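Local coordinates for protein malate synthase (PDB 3OYZ) that condenses acetyl-CoA with glyoxylate and hydrolyses the malyl-CoA intermediate to malate and CoA in the magnesium-dependent second step of the glyoxylate bypass, at residues L151-I156 and L180-L185. Sequence-based numbering, arbitrary orientation.
With K (potassium ion), chain E.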
ATOM      1  N   LEU A 151     -20.544 -25.467  -4.917  1.00 34.63           N
ATOM      2  CA  LEU A 151     -19.846 -25.142  -3.673  1.00 32.82           C
ATOM      3  C   LEU A 151     -18.920 -23.904  -3.847  1.00 36.33           C
ATOM      4  O   LEU A 151     -17.967 -23.967  -4.657  1.00 30.94           O
ATOM      5  CB  LEU A 151     -18.947 -26.315  -3.311  1.00 32.81           C
ATOM      6  CG  LEU A 151     -19.814 -27.526  -2.896  1.00 37.31           C
ATOM      7  CD1 LEU A 151     -18.786 -28.571  -2.677  1.00 33.61           C
ATOM      8  CD2 LEU A 151     -20.505 -27.208  -1.552  1.00 37.98           C
ATOM      9  N   ALA A 152     -19.222 -22.832  -3.114  1.00 34.25           N
ATOM     10  CA  ALA A 152     -18.433 -21.595  -3.084  1.00 31.95           C
ATOM     11  C   ALA A 152     -17.060 -21.919  -2.510  1.00 31.25           C
ATOM     12  O   ALA A 152     -16.933 -22.785  -1.651  1.00 31.63           O
ATOM     13  CB  ALA A 152     -19.187 -20.485  -2.257  1.00 30.06           C
ATOM     14  N   MET A 153     -15.987 -21.327  -3.042  1.00 31.23           N
ATOM     15  CA  MET A 153     -14.693 -21.420  -2.375  1.00 29.73           C
ATOM     16  C   MET A 153     -14.341 -20.055  -1.799  1.00 29.74           C
ATOM     17  O   MET A 153     -14.399 -19.045  -2.506  1.00 31.20           O
ATOM     18  CB  MET A 153     -13.612 -21.792  -3.424  1.00 31.11           C
ATOM     19  CG  MET A 153     -12.134 -21.942  -2.862  1.00 29.79           C
ATOM     20  SD  MET A 153     -11.158 -22.458  -4.365  1.00 37.68           S
ATOM     21  CE  MET A 153      -9.582 -21.679  -4.033  1.00 34.46           C
ATOM     22  N   SER A 154     -13.812 -20.021  -0.587  1.00 27.91           N
ATOM     23  CA  SER A 154     -13.379 -18.770   0.005  1.00 29.13           C
ATOM     24  C   SER A 154     -11.942 -19.059   0.356  1.00 31.30           C
ATOM     25  O   SER A 154     -11.631 -20.221   0.710  1.00 31.14           O
ATOM     26  CB  SER A 154     -14.201 -18.363   1.256  1.00 27.41           C
ATOM     27  OG  SER A 154     -15.492 -17.996   0.757  1.00 30.07           O
ATOM     28  N   VAL A 155     -11.061 -18.051   0.332  1.00 29.74           N
ATOM     29  CA  VAL A 155      -9.694 -18.393   0.676  1.00 28.24           C
ATOM     30  C   VAL A 155      -9.255 -17.473   1.781  1.00 28.50           C
ATOM     31  O   VAL A 155      -9.649 -16.309   1.859  1.00 31.11           O
ATOM     32  CB  VAL A 155      -8.677 -18.281  -0.506  1.00 28.14           C
ATOM     33  CG1 VAL A 155      -9.141 -19.175  -1.642  1.00 28.33           C
ATOM     34  CG2 VAL A 155      -8.709 -16.816  -1.056  1.00 30.21           C
ATOM     35  N   ILE A 156      -8.330 -17.940   2.614  1.00 29.24           N
ATOM     36  CA  ILE A 156      -7.707 -17.071   3.578  1.00 28.51           C
ATOM     37  C   ILE A 156      -6.369 -16.524   2.985  1.00 29.91           C
ATOM     38  O   ILE A 156      -5.562 -17.328   2.536  1.00 29.04           O
ATOM     39  CB  ILE A 156      -7.260 -17.878   4.817  1.00 29.47           C
ATOM     40  CG1 ILE A 156      -8.451 -18.573   5.530  1.00 27.79           C
ATOM     41  CG2 ILE A 156      -6.719 -16.847   5.857  1.00 28.15           C
ATOM     42  CD1 ILE A 156      -9.670 -17.767   5.728  1.00 31.88           C
ATOM     43  N   LEU A 180     -12.852 -21.315 -11.072  1.00 27.80           N
ATOM     44  CA  LEU A 180     -12.591 -20.331 -10.020  1.00 28.12           C
ATOM     45  C   LEU A 180     -13.628 -19.249 -10.019  1.00 27.35           C
ATOM     46  O   LEU A 180     -13.596 -18.450  -9.118  1.00 28.82           O
ATOM     47  CB  LEU A 180     -11.163 -19.692 -10.130  1.00 28.69           C
ATOM     48  CG  LEU A 180     -10.077 -20.646  -9.586  1.00 29.95           C
ATOM     49  CD1 LEU A 180      -8.753 -20.018 -10.152  1.00 32.94           C
ATOM     50  CD2 LEU A 180     -10.055 -20.635  -8.048  1.00 28.46           C
ATOM     51  N   GLU A 181     -14.616 -19.239 -10.915  1.00 27.10           N
ATOM     52  CA  GLU A 181     -15.788 -18.374 -10.691  1.00 30.26           C
ATOM     53  C   GLU A 181     -16.519 -18.760  -9.400  1.00 31.65           C
ATOM     54  O   GLU A 181     -17.258 -17.942  -8.879  1.00 30.64           O
ATOM     55  CB  GLU A 181     -16.860 -18.638 -11.777  1.00 32.65           C
ATOM     56  CG  GLU A 181     -16.431 -18.155 -13.087  1.00 41.51           C
ATOM     57  CD  GLU A 181     -15.771 -19.236 -13.961  1.00 52.72           C
ATOM     58  OE1 GLU A 181     -15.193 -20.281 -13.511  1.00 38.33           O
ATOM     59  OE2 GLU A 181     -15.821 -18.931 -15.181  1.00 55.11           O
ATOM     60  N   ARG A 182     -16.253 -19.923  -8.810  1.00 30.13           N
ATOM     61  CA  ARG A 182     -16.838 -20.271  -7.466  1.00 30.04           C
ATOM     62  C   ARG A 182     -16.303 -19.456  -6.272  1.00 31.58           C
ATOM     63  O   ARG A 182     -16.832 -19.531  -5.139  1.00 29.27           O
ATOM     64  CB  ARG A 182     -16.575 -21.784  -7.201  1.00 27.92           C
ATOM     65  CG  ARG A 182     -15.064 -22.135  -6.879  1.00 29.70           C
ATOM     66  CD  ARG A 182     -14.621 -23.573  -6.558  1.00 27.07           C
ATOM     67  NE  ARG A 182     -14.865 -24.528  -7.642  1.00 27.86           N
ATOM     68  CZ  ARG A 182     -15.925 -25.321  -7.781  1.00 38.11           C
ATOM     69  NH1 ARG A 182     -16.948 -25.211  -6.954  1.00 30.44           N
ATOM     70  NH2 ARG A 182     -15.992 -26.199  -8.766  1.00 32.26           N
ATOM     71  N   LEU A 183     -15.242 -18.662  -6.501  1.00 29.90           N
ATOM     72  CA  LEU A 183     -14.686 -17.837  -5.457  1.00 28.09           C
ATOM     73  C   LEU A 183     -15.714 -16.873  -4.869  1.00 30.04           C
ATOM     74  O   LEU A 183     -16.440 -16.223  -5.616  1.00 28.24           O
ATOM     75  CB  LEU A 183     -13.508 -16.939  -5.914  1.00 28.64           C
ATOM     76  CG  LEU A 183     -12.231 -17.805  -6.070  1.00 29.09           C
ATOM     77  CD1 LEU A 183     -11.119 -17.001  -6.889  1.00 30.82           C
ATOM     78  CD2 LEU A 183     -11.619 -18.021  -4.628  1.00 33.16           C
ATOM     79  N   PHE A 184     -15.691 -16.800  -3.537  1.00 28.28           N
ATOM     80  CA  PHE A 184     -16.700 -16.042  -2.768  1.00 32.27           C
ATOM     81  C   PHE A 184     -15.962 -15.052  -1.875  1.00 28.48           C
ATOM     82  O   PHE A 184     -15.937 -13.879  -2.206  1.00 32.84           O
ATOM     83  CB  PHE A 184     -17.618 -17.000  -1.975  1.00 30.36           C
ATOM     84  CG  PHE A 184     -18.641 -16.284  -1.107  1.00 34.37           C
ATOM     85  CD1 PHE A 184     -19.165 -15.057  -1.498  1.00 35.33           C
ATOM     86  CD2 PHE A 184     -19.041 -16.830   0.124  1.00 35.95           C
ATOM     87  CE1 PHE A 184     -20.065 -14.307  -0.692  1.00 33.48           C
ATOM     88  CE2 PHE A 184     -19.954 -16.105   0.952  1.00 35.43           C
ATOM     89  CZ  PHE A 184     -20.453 -14.871   0.548  1.00 32.98           C
ATOM     90  N   LEU A 185     -15.362 -15.475  -0.774  1.00 28.36           N
ATOM     91  CA  LEU A 185     -14.777 -14.461   0.096  1.00 28.71           C
ATOM     92  C   LEU A 185     -13.236 -14.540  -0.019  1.00 27.93           C
ATOM     93  O   LEU A 185     -12.626 -15.642  -0.150  1.00 30.48           O
ATOM     94  CB  LEU A 185     -15.068 -14.722   1.599  1.00 29.21           C
ATOM     95  CG  LEU A 185     -16.572 -14.918   1.898  1.00 32.35           C
ATOM     96  CD1 LEU A 185     -16.727 -15.363   3.346  1.00 27.85           C
ATOM     97  CD2 LEU A 185     -17.175 -13.529   1.787  1.00 33.57           C
TER
HETATM   98  K     K E 601     -13.007 -20.336 -15.121  1.00 33.87           K
HETATM   99  O   HOH W   1     -14.919 -20.757 -16.997  1.00 51.23           O
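Met-153 and Leu-183 form a bridge between adjacent parallel strands of the TIM barrel; the short axes of 152-156 and 183-185 diverge by 52°. Met-153 N donates to Arg-182 O at 2.9 Å, and Met-153 O accepts a hydrogen bond from Phe-184 N at 2.8 Å. One step on, a serine hydroxyl takes a place in this backbone ladder: Leu-185 N donates to Ser-154 OG (3.0 Å), while Leu-185 O receives a bond from Val-155 N. The hydroxyl reaches that amide because chi1 of -71° sets OG beside its own backbone N, where it also lies against CB of both Phe-184 and Leu-185. Arg-182, which ends the 3-10 segment 180-182, has CB directed toward the other strand and its chain bent at chi3 (61°). Its NH1 meets Leu-151 O edge-on at 2.8 Å, within both the guanidinium and the carbonyl planes, and its CD packs on Met-153 CB (3.7 Å). CE of Met-153 touches CD2 of Leu-180 and CD2 of Leu-183, and Val-155 CG1 lies 4.0 Å from Leu-183 CD2. The preceding residue, Glu-181, binds a potassium ion. Both strands lead to magnesium ligands, Glu-158 and Asp-192. Helix 127-143 packs over the Met-153 face with Phe-137 and Trp-130, and its Asp-134 and Glu-141 form salt bridges with Arg-182. Strands 118-121 and 226-229 continue the barrel sheet beyond 152-157 and 183-188, respectively.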